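Local coordinates for protein isocitrate dehydrogenase [NAD] subunit 1 (Saccharomyces cerevisiae, PDB 3BLX) that catalyses, as part of an octamer with subunit 2, the NAD-dependent oxidative decarboxylation of isocitrate in the mitochondrial citric acid cycle, and also binds mitochondrial mRNA leaders, at residues E[110-115]-E[249-254]; E[131-136]-E[156-161]; E[278-283]-E[325-330]. One frame throughout, in Å; residues are numbered along the deposited sequence.

Interaction 1: residues E[110-115]-E[249-254]; sequences FKSLKG and ALIGGP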
ATOM      1  N   PHE E 110      33.275  15.931 -13.369  1.00 25.56           N
ATOM      2  CA  PHE E 110      34.501  16.111 -14.134  1.00 36.42           C
ATOM      3  C   PHE E 110      35.208  17.437 -13.805  1.00 40.31           C
ATOM      4  O   PHE E 110      35.034  18.435 -14.507  1.00 32.50           O
ATOM      5  CB  PHE E 110      34.195  16.008 -15.623  1.00 20.38           C
ATOM      6  CG  PHE E 110      33.545  14.738 -15.996  1.00 28.29           C
ATOM      7  CD1 PHE E 110      32.169  14.687 -16.177  1.00 28.61           C
ATOM      8  CD2 PHE E 110      34.297  13.581 -16.150  1.00 21.75           C
ATOM      9  CE1 PHE E 110      31.543  13.507 -16.534  1.00 30.91           C
ATOM     10  CE2 PHE E 110      33.684  12.395 -16.490  1.00 26.39           C
ATOM     11  CZ  PHE E 110      32.292  12.354 -16.687  1.00 23.32           C
ATOM     12  N   LYS E 111      35.978  17.448 -12.720  1.00 29.58           N
ATOM     13  CA  LYS E 111      36.789  18.610 -12.392  1.00 42.07           C
ATOM     14  C   LYS E 111      38.255  18.342 -12.695  1.00 41.46           C
ATOM     15  O   LYS E 111      38.812  17.325 -12.251  1.00 50.10           O
ATOM     16  CB  LYS E 111      36.637  19.011 -10.924  1.00 32.50           C
ATOM     17  CG  LYS E 111      36.868  20.499 -10.702  1.00 40.54           C
ATOM     18  CD  LYS E 111      36.545  20.917  -9.293  1.00 58.28           C
ATOM     19  CE  LYS E 111      36.902  22.377  -9.068  1.00 56.52           C
ATOM     20  NZ  LYS E 111      36.731  22.763  -7.630  1.00 73.66           N
ATOM     21  N   SER E 112      38.871  19.258 -13.444  1.00 40.16           N
ATOM     22  CA  SER E 112      40.323  19.229 -13.699  1.00 50.41           C
ATOM     23  C   SER E 112      41.165  19.287 -12.401  1.00 47.96           C
ATOM     24  O   SER E 112      40.822  19.990 -11.443  1.00 41.92           O
ATOM     25  CB  SER E 112      40.722  20.370 -14.641  1.00 28.88           C
ATOM     26  OG  SER E 112      40.583  20.011 -16.013  1.00 52.13           O
ATOM     27  N   LEU E 113      42.267  18.545 -12.369  1.00 47.51           N
ATOM     28  CA  LEU E 113      43.104  18.499 -11.173  1.00 48.00           C
ATOM     29  C   LEU E 113      44.401  19.290 -11.331  1.00 55.09           C
ATOM     30  O   LEU E 113      45.002  19.293 -12.413  1.00 44.16           O
ATOM     31  CB  LEU E 113      43.417  17.058 -10.811  1.00 50.74           C
ATOM     32  CG  LEU E 113      42.239  16.290 -10.233  1.00 56.24           C
ATOM     33  CD1 LEU E 113      42.083  14.969 -10.972  1.00 54.45           C
ATOM     34  CD2 LEU E 113      42.424  16.084  -8.730  1.00 46.24           C
ATOM     35  N   LYS E 114      44.833  19.925 -10.240  1.00 59.00           N
ATOM     36  CA  LYS E 114      45.919  20.899 -10.279  1.00 55.76           C
ATOM     37  C   LYS E 114      47.204  20.388 -10.938  1.00 68.26           C
ATOM     38  O   LYS E 114      47.808  21.098 -11.749  1.00 76.83           O
ATOM     39  CB  LYS E 114      46.228  21.461  -8.888  1.00 70.96           C
ATOM     40  CG  LYS E 114      46.868  22.855  -8.944  1.00 69.03           C
ATOM     41  CD  LYS E 114      48.165  22.936  -8.121  1.00 90.68           C
ATOM     42  CE  LYS E 114      47.930  23.265  -6.647  1.00 99.17           C
ATOM     43  NZ  LYS E 114      47.785  24.737  -6.410  1.00 67.91           N
ATOM     44  N   GLY E 115      47.636  19.170 -10.619  1.00 40.19           N
ATOM     45  CA  GLY E 115      48.877  18.701 -11.217  1.00 46.72           C
ATOM     46  C   GLY E 115      48.795  17.669 -12.340  1.00 57.60           C
ATOM     47  O   GLY E 115      49.665  16.790 -12.440  1.00 41.77           O
ATOM     48  N   ALA E 249      38.199  11.877 -20.644  1.00 30.73           N
ATOM     49  CA  ALA E 249      39.370  12.245 -21.435  1.00 29.99           C
ATOM     50  C   ALA E 249      39.817  13.685 -21.168  1.00 41.95           C
ATOM     51  O   ALA E 249      41.004  13.927 -20.922  1.00 50.35           O
ATOM     52  CB  ALA E 249      39.133  12.016 -22.911  1.00 30.69           C
ATOM     53  N   LEU E 250      38.876  14.630 -21.202  1.00 33.73           N
ATOM     54  CA  LEU E 250      39.166  16.044 -20.892  1.00 27.28           C
ATOM     55  C   LEU E 250      40.004  16.331 -19.612  1.00 41.82           C
ATOM     56  O   LEU E 250      40.777  17.289 -19.596  1.00 46.17           O
ATOM     57  CB  LEU E 250      37.861  16.834 -20.818  1.00 23.94           C
ATOM     58  CG  LEU E 250      37.336  17.596 -22.028  1.00 38.94           C
ATOM     59  CD1 LEU E 250      37.870  17.057 -23.339  1.00 31.24           C
ATOM     60  CD2 LEU E 250      35.833  17.516 -21.981  1.00 39.57           C
ATOM     61  N   ILE E 251      39.843  15.531 -18.548  1.00 35.11           N
ATOM     62  CA  ILE E 251      40.496  15.832 -17.270  1.00 35.81           C
ATOM     63  C   ILE E 251      41.638  14.876 -16.941  1.00 34.30           C
ATOM     64  O   ILE E 251      42.217  14.945 -15.858  1.00 31.97           O
ATOM     65  CB  ILE E 251      39.503  15.811 -16.071  1.00 38.09           C
ATOM     66  CG1 ILE E 251      38.848  14.431 -15.941  1.00 30.83           C
ATOM     67  CG2 ILE E 251      38.470  16.914 -16.180  1.00 28.33           C
ATOM     68  CD1 ILE E 251      38.483  14.047 -14.511  1.00 32.00           C
ATOM     69  N   GLY E 252      41.940  13.960 -17.851  1.00 27.30           N
ATOM     70  CA  GLY E 252      43.080  13.086 -17.676  1.00 19.57           C
ATOM     71  C   GLY E 252      42.786  11.613 -17.439  1.00 45.89           C
ATOM     72  O   GLY E 252      43.664  10.850 -17.013  1.00 40.37           O
ATOM     73  N   GLY E 253      41.549  11.201 -17.695  1.00 41.79           N
ATOM     74  CA  GLY E 253      41.197   9.794 -17.641  1.00 31.48           C
ATOM     75  C   GLY E 253      40.242   9.393 -16.531  1.00 34.99           C
ATOM     76  O   GLY E 253      40.056  10.125 -15.568  1.00 31.51           O
ATOM     77  N   PRO E 254      39.674   8.191 -16.654  1.00 31.41           N
ATOM     78  CA  PRO E 254      38.668   7.588 -15.781  1.00 35.81           C
ATOM     79  C   PRO E 254      39.113   7.547 -14.335  1.00 35.75           C
ATOM     80  O   PRO E 254      38.271   7.543 -13.450  1.00 40.96           O
ATOM     81  CB  PRO E 254      38.586   6.143 -16.288  1.00 42.31           C
ATOM     82  CG  PRO E 254      39.220   6.141 -17.605  1.00 46.19           C
ATOM     83  CD  PRO E 254      40.237   7.212 -17.595  1.00 37.27           C
TER

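Interaction 2: residues E[131-136]-E[156-161]; sequences NTEGEF and RPKTER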
ATOM      1  N   ASN E 131      18.694   6.830 -15.279  1.00 21.28           N
ATOM      2  CA  ASN E 131      19.195   5.465 -15.119  1.00 24.71           C
ATOM      3  C   ASN E 131      18.141   4.325 -15.058  1.00 27.67           C
ATOM      4  O   ASN E 131      18.467   3.194 -14.687  1.00 29.22           O
ATOM      5  CB  ASN E 131      20.143   5.417 -13.894  1.00 23.92           C
ATOM      6  CG  ASN E 131      20.874   4.085 -13.751  1.00 33.54           C
ATOM      7  OD1 ASN E 131      21.550   3.607 -14.676  1.00 30.15           O
ATOM      8  ND2 ASN E 131      20.743   3.479 -12.581  1.00 19.81           N
ATOM      9  N   THR E 132      16.894   4.582 -15.435  1.00 22.49           N
ATOM     10  CA  THR E 132      15.901   3.517 -15.301  1.00 32.45           C
ATOM     11  C   THR E 132      15.120   3.184 -16.571  1.00 32.99           C
ATOM     12  O   THR E 132      14.359   2.220 -16.594  1.00 33.23           O
ATOM     13  CB  THR E 132      14.899   3.787 -14.141  1.00 36.65           C
ATOM     14  OG1 THR E 132      14.250   5.050 -14.328  1.00 27.74           O
ATOM     15  CG2 THR E 132      15.602   3.801 -12.815  1.00 27.13           C
ATOM     16  N   GLU E 133      15.355   3.960 -17.621  1.00 30.40           N
ATOM     17  CA  GLU E 133      14.519   3.951 -18.815  1.00 34.37           C
ATOM     18  C   GLU E 133      15.408   3.976 -20.053  1.00 37.22           C
ATOM     19  O   GLU E 133      16.615   3.888 -19.936  1.00 40.32           O
ATOM     20  CB  GLU E 133      13.721   5.237 -18.816  1.00 25.48           C
ATOM     21  CG  GLU E 133      12.331   5.102 -19.185  1.00 39.12           C
ATOM     22  CD  GLU E 133      11.575   6.381 -18.867  1.00 63.05           C
ATOM     23  OE1 GLU E 133      10.447   6.258 -18.337  1.00 68.82           O
ATOM     24  OE2 GLU E 133      12.119   7.499 -19.116  1.00 37.82           O
ATOM     25  N   GLY E 134      14.811   4.152 -21.229  1.00 43.12           N
ATOM     26  CA  GLY E 134      15.555   4.169 -22.470  1.00 28.33           C
ATOM     27  C   GLY E 134      16.341   2.888 -22.665  1.00 35.00           C
ATOM     28  O   GLY E 134      15.772   1.794 -22.738  1.00 41.60           O
ATOM     29  N   GLU E 135      17.656   3.044 -22.737  1.00 30.79           N
ATOM     30  CA  GLU E 135      18.585   1.932 -22.893  1.00 44.42           C
ATOM     31  C   GLU E 135      18.364   0.825 -21.854  1.00 37.95           C
ATOM     32  O   GLU E 135      18.495  -0.357 -22.153  1.00 42.49           O
ATOM     33  CB  GLU E 135      20.030   2.451 -22.826  1.00 49.55           C
ATOM     34  CG  GLU E 135      21.090   1.407 -23.137  1.00 78.18           C
ATOM     35  CD  GLU E 135      22.457   2.003 -23.467  1.00 94.08           C
ATOM     36  OE1 GLU E 135      22.519   3.092 -24.087  1.00 82.84           O
ATOM     37  OE2 GLU E 135      23.472   1.355 -23.121  1.00103.39           O
ATOM     38  N   PHE E 136      17.989   1.210 -20.639  1.00 31.95           N
ATOM     39  CA  PHE E 136      17.926   0.281 -19.521  1.00 32.31           C
ATOM     40  C   PHE E 136      16.585  -0.417 -19.271  1.00 36.58           C
ATOM     41  O   PHE E 136      16.464  -1.157 -18.291  1.00 38.53           O
ATOM     42  CB  PHE E 136      18.364   0.977 -18.244  1.00 28.64           C
ATOM     43  CG  PHE E 136      19.725   1.565 -18.337  1.00 34.78           C
ATOM     44  CD1 PHE E 136      19.913   2.921 -18.160  1.00 30.87           C
ATOM     45  CD2 PHE E 136      20.830   0.759 -18.621  1.00 28.29           C
ATOM     46  CE1 PHE E 136      21.195   3.460 -18.257  1.00 43.91           C
ATOM     47  CE2 PHE E 136      22.098   1.298 -18.726  1.00 29.07           C
ATOM     48  CZ  PHE E 136      22.288   2.638 -18.538  1.00 25.29           C
ATOM     49  N   ARG E 156       6.996  10.548 -18.952  1.00 26.36           N
ATOM     50  CA  ARG E 156       7.062  11.859 -18.340  1.00 26.76           C
ATOM     51  C   ARG E 156       7.380  11.810 -16.833  1.00 28.78           C
ATOM     52  O   ARG E 156       8.157  12.621 -16.328  1.00 37.64           O
ATOM     53  CB  ARG E 156       5.806  12.704 -18.672  1.00 31.15           C
ATOM     54  CG  ARG E 156       4.787  12.860 -17.567  1.00 40.41           C
ATOM     55  CD  ARG E 156       3.681  13.859 -17.958  1.00 39.32           C
ATOM     56  NE  ARG E 156       4.208  15.179 -18.311  1.00 39.01           N
ATOM     57  CZ  ARG E 156       4.231  15.675 -19.553  1.00 69.31           C
ATOM     58  NH1 ARG E 156       3.729  14.966 -20.590  1.00 48.29           N
ATOM     59  NH2 ARG E 156       4.753  16.890 -19.765  1.00 32.33           N
ATOM     60  N   PRO E 157       6.814  10.844 -16.103  1.00 31.57           N
ATOM     61  CA  PRO E 157       7.190  10.817 -14.680  1.00 35.23           C
ATOM     62  C   PRO E 157       8.682  10.545 -14.471  1.00 31.71           C
ATOM     63  O   PRO E 157       9.298  11.201 -13.630  1.00 30.25           O
ATOM     64  CB  PRO E 157       6.356   9.659 -14.103  1.00 16.96           C
ATOM     65  CG  PRO E 157       5.252   9.445 -15.102  1.00 21.11           C
ATOM     66  CD  PRO E 157       5.838   9.792 -16.441  1.00 29.42           C
ATOM     67  N   LYS E 158       9.260   9.603 -15.212  1.00 28.03           N
ATOM     68  CA  LYS E 158      10.692   9.377 -15.077  1.00 29.41           C
ATOM     69  C   LYS E 158      11.475  10.624 -15.484  1.00 25.34           C
ATOM     70  O   LYS E 158      12.464  10.972 -14.836  1.00 31.87           O
ATOM     71  CB  LYS E 158      11.171   8.154 -15.857  1.00 24.60           C
ATOM     72  CG  LYS E 158      11.317   6.908 -15.025  1.00 21.89           C
ATOM     73  CD  LYS E 158      10.030   6.115 -14.922  1.00 29.14           C
ATOM     74  CE  LYS E 158      10.292   4.721 -14.338  1.00 31.50           C
ATOM     75  NZ  LYS E 158      11.166   3.880 -15.222  1.00 37.95           N
ATOM     76  N   THR E 159      11.041  11.327 -16.526  1.00 17.77           N
ATOM     77  CA  THR E 159      11.826  12.498 -16.914  1.00 20.10           C
ATOM     78  C   THR E 159      11.627  13.718 -16.017  1.00 20.51           C
ATOM     79  O   THR E 159      12.503  14.571 -15.905  1.00 22.18           O
ATOM     80  CB  THR E 159      11.848  12.798 -18.458  1.00 17.72           C
ATOM     81  OG1 THR E 159      11.519  14.163 -18.693  1.00 29.50           O
ATOM     82  CG2 THR E 159      10.915  11.954 -19.175  1.00 18.13           C
ATOM     83  N   GLU E 160      10.489  13.777 -15.346  1.00 29.07           N
ATOM     84  CA  GLU E 160      10.271  14.805 -14.332  1.00 25.59           C
ATOM     85  C   GLU E 160      11.203  14.631 -13.126  1.00 28.79           C
ATOM     86  O   GLU E 160      11.811  15.605 -12.668  1.00 28.21           O
ATOM     87  CB  GLU E 160       8.808  14.829 -13.897  1.00 30.33           C
ATOM     88  CG  GLU E 160       7.872  15.527 -14.911  1.00 40.36           C
ATOM     89  CD  GLU E 160       6.398  15.544 -14.452  1.00 54.44           C
ATOM     90  OE1 GLU E 160       6.119  15.146 -13.289  1.00 51.38           O
ATOM     91  OE2 GLU E 160       5.524  15.947 -15.259  1.00 44.58           O
ATOM     92  N   ARG E 161      11.306  13.403 -12.611  1.00 21.13           N
ATOM     93  CA  ARG E 161      12.252  13.088 -11.536  1.00 16.53           C
ATOM     94  C   ARG E 161      13.656  13.556 -11.887  1.00 34.22           C
ATOM     95  O   ARG E 161      14.331  14.219 -11.079  1.00 26.83           O
ATOM     96  CB  ARG E 161      12.364  11.592 -11.324  1.00 16.40           C
ATOM     97  CG  ARG E 161      11.661  11.081 -10.178  1.00 24.65           C
ATOM     98  CD  ARG E 161      12.203   9.708  -9.778  1.00 40.68           C
ATOM     99  NE  ARG E 161      12.413   8.764 -10.883  1.00 32.76           N
ATOM    100  CZ  ARG E 161      12.328   7.448 -10.713  1.00 28.06           C
ATOM    101  NH1 ARG E 161      11.988   6.987  -9.521  1.00 21.19           N
ATOM    102  NH2 ARG E 161      12.535   6.602 -11.712  1.00 19.43           N
TER

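Interaction 3: residues E[278-283]-E[325-330]; sequences LDIKGQ and TTRDIG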
ATOM      1  N   LEU E 278      40.631   2.571 -17.984  1.00112.19           N
ATOM      2  CA  LEU E 278      41.583   2.215 -16.933  1.00 91.90           C
ATOM      3  C   LEU E 278      42.017   0.770 -17.106  1.00105.11           C
ATOM      4  O   LEU E 278      41.643  -0.112 -16.320  1.00 94.85           O
ATOM      5  CB  LEU E 278      41.028   2.469 -15.528  1.00 66.36           C
ATOM      6  CG  LEU E 278      41.682   3.657 -14.810  1.00 87.84           C
ATOM      7  CD1 LEU E 278      42.761   3.191 -13.829  1.00 90.60           C
ATOM      8  CD2 LEU E 278      42.250   4.712 -15.799  1.00 63.42           C
ATOM      9  N   ASP E 279      42.783   0.556 -18.178  1.00121.40           N
ATOM     10  CA  ASP E 279      43.521  -0.677 -18.405  1.00123.49           C
ATOM     11  C   ASP E 279      44.641  -0.694 -17.365  1.00133.20           C
ATOM     12  O   ASP E 279      44.416  -1.070 -16.196  1.00115.50           O
ATOM     13  CB  ASP E 279      44.133  -0.727 -19.820  1.00102.10           C
ATOM     14  CG  ASP E 279      43.174  -0.250 -20.913  1.00117.47           C
ATOM     15  OD1 ASP E 279      42.182   0.449 -20.600  1.00120.22           O
ATOM     16  OD2 ASP E 279      43.426  -0.569 -22.102  1.00106.16           O
ATOM     17  N   ILE E 280      45.828  -0.233 -17.784  1.00124.31           N
ATOM     18  CA  ILE E 280      47.031  -0.302 -16.952  1.00113.33           C
ATOM     19  C   ILE E 280      46.973  -1.608 -16.148  1.00112.50           C
ATOM     20  O   ILE E 280      46.783  -1.601 -14.918  1.00102.77           O
ATOM     21  CB  ILE E 280      47.207   0.954 -16.000  1.00123.50           C
ATOM     22  CG1 ILE E 280      45.889   1.736 -15.813  1.00111.06           C
ATOM     23  CG2 ILE E 280      48.323   1.889 -16.494  1.00 81.27           C
ATOM     24  CD1 ILE E 280      45.596   2.806 -16.896  1.00 77.94           C
ATOM     25  N   LYS E 281      47.071  -2.737 -16.847  1.00 94.90           N
ATOM     26  CA  LYS E 281      46.927  -3.997 -16.140  1.00111.92           C
ATOM     27  C   LYS E 281      48.263  -4.412 -15.547  1.00 99.51           C
ATOM     28  O   LYS E 281      49.273  -4.529 -16.241  1.00 88.22           O
ATOM     29  CB  LYS E 281      46.274  -5.108 -16.982  1.00 78.56           C
ATOM     30  CG  LYS E 281      45.178  -5.882 -16.198  1.00 91.86           C
ATOM     31  CD  LYS E 281      45.658  -6.319 -14.774  1.00122.43           C
ATOM     32  CE  LYS E 281      44.575  -7.026 -13.908  1.00 82.23           C
ATOM     33  NZ  LYS E 281      45.056  -7.320 -12.502  1.00 81.76           N
ATOM     34  N   GLY E 282      48.240  -4.571 -14.234  1.00 98.02           N
ATOM     35  CA  GLY E 282      49.379  -5.021 -13.473  1.00 58.20           C
ATOM     36  C   GLY E 282      48.936  -4.994 -12.022  1.00 68.94           C
ATOM     37  O   GLY E 282      47.848  -4.514 -11.710  1.00 87.90           O
ATOM     38  N   GLN E 283      49.772  -5.500 -11.128  1.00 72.20           N
ATOM     39  CA  GLN E 283      49.477  -5.476  -9.695  1.00 58.18           C
ATOM     40  C   GLN E 283      49.857  -4.131  -9.051  1.00 64.65           C
ATOM     41  O   GLN E 283      50.918  -3.571  -9.327  1.00 68.56           O
ATOM     42  CB  GLN E 283      50.200  -6.620  -8.979  1.00 83.77           C
ATOM     43  CG  GLN E 283      49.765  -8.010  -9.410  1.00 86.66           C
ATOM     44  CD  GLN E 283      48.262  -8.126  -9.494  1.00104.53           C
ATOM     45  OE1 GLN E 283      47.536  -7.557  -8.672  1.00104.50           O
ATOM     46  NE2 GLN E 283      47.781  -8.855 -10.498  1.00 90.84           N
ATOM     47  N   THR E 325      52.689  10.289  -7.285  1.00 58.96           N
ATOM     48  CA  THR E 325      51.601  10.142  -8.231  1.00 30.58           C
ATOM     49  C   THR E 325      51.658   8.773  -8.926  1.00 42.12           C
ATOM     50  O   THR E 325      52.727   8.194  -9.114  1.00 55.03           O
ATOM     51  CB  THR E 325      51.692  11.306  -9.224  1.00 47.67           C
ATOM     52  OG1 THR E 325      50.813  12.345  -8.795  1.00 50.61           O
ATOM     53  CG2 THR E 325      51.350  10.892 -10.640  1.00 49.00           C
ATOM     54  N   THR E 326      50.495   8.245  -9.283  1.00 48.61           N
ATOM     55  CA  THR E 326      50.389   6.925  -9.900  1.00 36.61           C
ATOM     56  C   THR E 326      50.723   6.978 -11.416  1.00 37.04           C
ATOM     57  O   THR E 326      50.803   8.060 -12.006  1.00 32.64           O
ATOM     58  CB  THR E 326      48.989   6.317  -9.576  1.00 35.79           C
ATOM     59  OG1 THR E 326      49.016   4.893  -9.706  1.00 63.17           O
ATOM     60  CG2 THR E 326      47.929   6.900 -10.456  1.00 30.09           C
ATOM     61  N   ARG E 327      50.934   5.834 -12.059  1.00 37.98           N
ATOM     62  CA  ARG E 327      51.505   5.864 -13.423  1.00 49.85           C
ATOM     63  C   ARG E 327      50.659   6.471 -14.550  1.00 50.53           C
ATOM     64  O   ARG E 327      51.198   6.887 -15.575  1.00 50.05           O
ATOM     65  CB  ARG E 327      52.062   4.492 -13.850  1.00 45.87           C
ATOM     66  CG  ARG E 327      51.056   3.558 -14.468  1.00 73.48           C
ATOM     67  CD  ARG E 327      51.706   2.221 -14.820  1.00101.44           C
ATOM     68  NE  ARG E 327      50.739   1.249 -15.338  1.00121.66           N
ATOM     69  CZ  ARG E 327      51.021  -0.024 -15.623  1.00113.76           C
ATOM     70  NH1 ARG E 327      52.252  -0.494 -15.440  1.00 91.47           N
ATOM     71  NH2 ARG E 327      50.070  -0.831 -16.089  1.00100.55           N
ATOM     72  N   ASP E 328      49.349   6.539 -14.361  1.00 59.92           N
ATOM     73  CA  ASP E 328      48.452   7.007 -15.417  1.00 49.74           C
ATOM     74  C   ASP E 328      48.366   8.524 -15.515  1.00 54.35           C
ATOM     75  O   ASP E 328      47.896   9.052 -16.530  1.00 42.73           O
ATOM     76  CB  ASP E 328      47.054   6.426 -15.225  1.00 44.11           C
ATOM     77  CG  ASP E 328      46.645   6.364 -13.754  1.00 91.49           C
ATOM     78  OD1 ASP E 328      45.879   7.263 -13.315  1.00 74.13           O
ATOM     79  OD2 ASP E 328      47.095   5.414 -13.048  1.00 87.53           O
ATOM     80  N   ILE E 329      48.790   9.219 -14.465  1.00 50.46           N
ATOM     81  CA  ILE E 329      48.900  10.677 -14.534  1.00 51.03           C
ATOM     82  C   ILE E 329      50.359  11.120 -14.532  1.00 54.61           C
ATOM     83  O   ILE E 329      50.675  12.226 -14.112  1.00 45.70           O
ATOM     84  CB  ILE E 329      48.114  11.382 -13.423  1.00 45.82           C
ATOM     85  CG1 ILE E 329      48.425  10.753 -12.068  1.00 34.15           C
ATOM     86  CG2 ILE E 329      46.633  11.310 -13.700  1.00 31.18           C
ATOM     87  CD1 ILE E 329      47.789  11.507 -10.911  1.00 41.26           C
ATOM     88  N   GLY E 330      51.235  10.236 -15.000  1.00 50.55           N
ATOM     89  CA  GLY E 330      52.620  10.590 -15.253  1.00 66.93           C
ATOM     90  C   GLY E 330      53.620  10.294 -14.148  1.00 56.38           C
ATOM     91  O   GLY E 330      54.804  10.602 -14.261  1.00 56.40           O
TER

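Interaction 1: residues E[110-115]-E[249-254]
Ile251, in the last turn of helix 237-251 just ahead of a Schellman motif, packs on the chain where strand 105-111 runs out into a loop. The evidence is mostly one methyl: CG2 of Ile251 lies 3.6 Å from Ser112 N and 3.8 Å from Lys111 C, so it rests on the Lys111-Ser112 peptide. The same CG2 is 3.8 Å from Ser112 OG and, more loosely, 4.4 Å from Phe110 CB. Its direction follows from the torsion, since at chi1 60° CG1 is flanked by both backbone branches, which puts CG2 anti to the carbonyl carbon; the other branch ends with CD1 4.0 Å from Lys111 O. No hydrogen bond crosses, and Ser112 OG pairs instead with Ile123 N. Gly252 turns the chain off the helix with phi 112°, its N bonded to Ala249 O at 3.2 Å. Around the contact, Phe110 lies on Leu125 and Val127 of strand 124-130, one of two antiparallel neighbours of strand 105-111, the other being 258-262, while Leu113 packs on His316 and Ile319 of helix 306-320. Ala249, Leu250 and Pro254 meet residues of the neighbouring subunit 2 chain.

Interaction 2: residues E[131-136]-E[156-161]
Two bends in the Lys158 chain, at chi2 (87°) and chi4 (-64°), fold its amine back toward Thr132, whose chi1 of 57° turns OG1 to meet it. NZ of Lys158 then reaches Thr132 OG1 at 3.4 Å, a weak hydrogen bond. The carboxylate of Glu133 lies against the aliphatic part of the same lysine, OE1 3.4 Å from Lys158 CD, and forms only a long salt bridge, OE1 to Lys158 NZ, at 4.0 Å. Arg161 brings NH2 to 3.5 Å from Thr132 OG1, which lies at the edge of the guanidinium near its plane. With an alanine at Lys158, Thr132 OG1 would probably lose its weak bond and the Glu133 carboxylate its nearby cation, and a gap would open where CG and CD lie against OE1. Three of the four polar ends have partners outside the two segments: Glu130 for Thr132, Thr155 for Glu133, Asp102 for Arg161. Thr132 also lies about 4 Å, side chain to side chain, from Arg98, inferred by similarity to bind substrate. The contact joins the loop after strand 124-130 to the start of helix 156-172, which follows strand 147-155; Arg156 and Thr159 pack on helix 190-205.

Interaction 3: residues E[278-283]-E[325-330]
Ile280 and Arg327 carry this surface contact, Ile280 being the first residue of 278-283 to touch the facing loop; ahead of it, Leu278 packs on Pro254. At Ile280 the backbone takes a positive phi of 36° and the CB bond is directed at the facing loop. Its two branches divide the work. CD1 lies 4.2 Å from Asp328 CB, an apolar approach to the methylene rather than to the carboxylate, whose OD1 is hydrogen-bonded to Asn287 ND2. CG2 runs beside the Arg327 chain, 3.8 Å from both CG and CD of that arginine, and the two side chains lie alongside one another, pointing opposite ways. The modelled approach of CG2 to the guanidinium is too close to be trusted, so the fit there is doubtful at this resolution.

The segment belongs to the loop that leads from strand 267-269 into helix 289-302 of the isocitrate/isopropylmalate dehydrogenase fold; its partner is the link between helices 306-320 and 335-347, with a short 3-10 segment at 327-328.

At Lys281 the backbone takes over, because the side chain starts away from the partner. Its N lies 3.6 Å from Arg327 NH2, in the plane of the guanidinium at its edge; both atoms are N-H donors, and no hydrogen bond joins the two segments. Arg327 arrives there with its chain straight from CG to NE, a reach that carries the guanidinium across to the 280-281 peptide. The first segment then runs on almost fully extended at Gly282. Beyond the two segments, Arg327 also touches Val285, and Thr326 touches Asn287.

From the N terminus, segment 110-115 opens the long loop that interaction 1 closes at 249-254, with 133 residues between, joining the end of strand 105-111 to that of helix 237-251. Within that span lies interaction 2, whose 19 intervening residues include the antiparallel strands 140-142 and 147-155; it ties the loop after strand 124-130 to the start of helix 156-172. Interaction 3 follows in series. None of the loops cross. Interactions 1 and 2 have centres 29 Å apart, whereas 1 and 3 touch, Pro254 CD lying 3.7 Å from Leu278 CD2. The turn after helix 237-251 thus packs on the loop leading to helix 289-302, which interaction 3 joins to the link between helices 306-320 and 335-347.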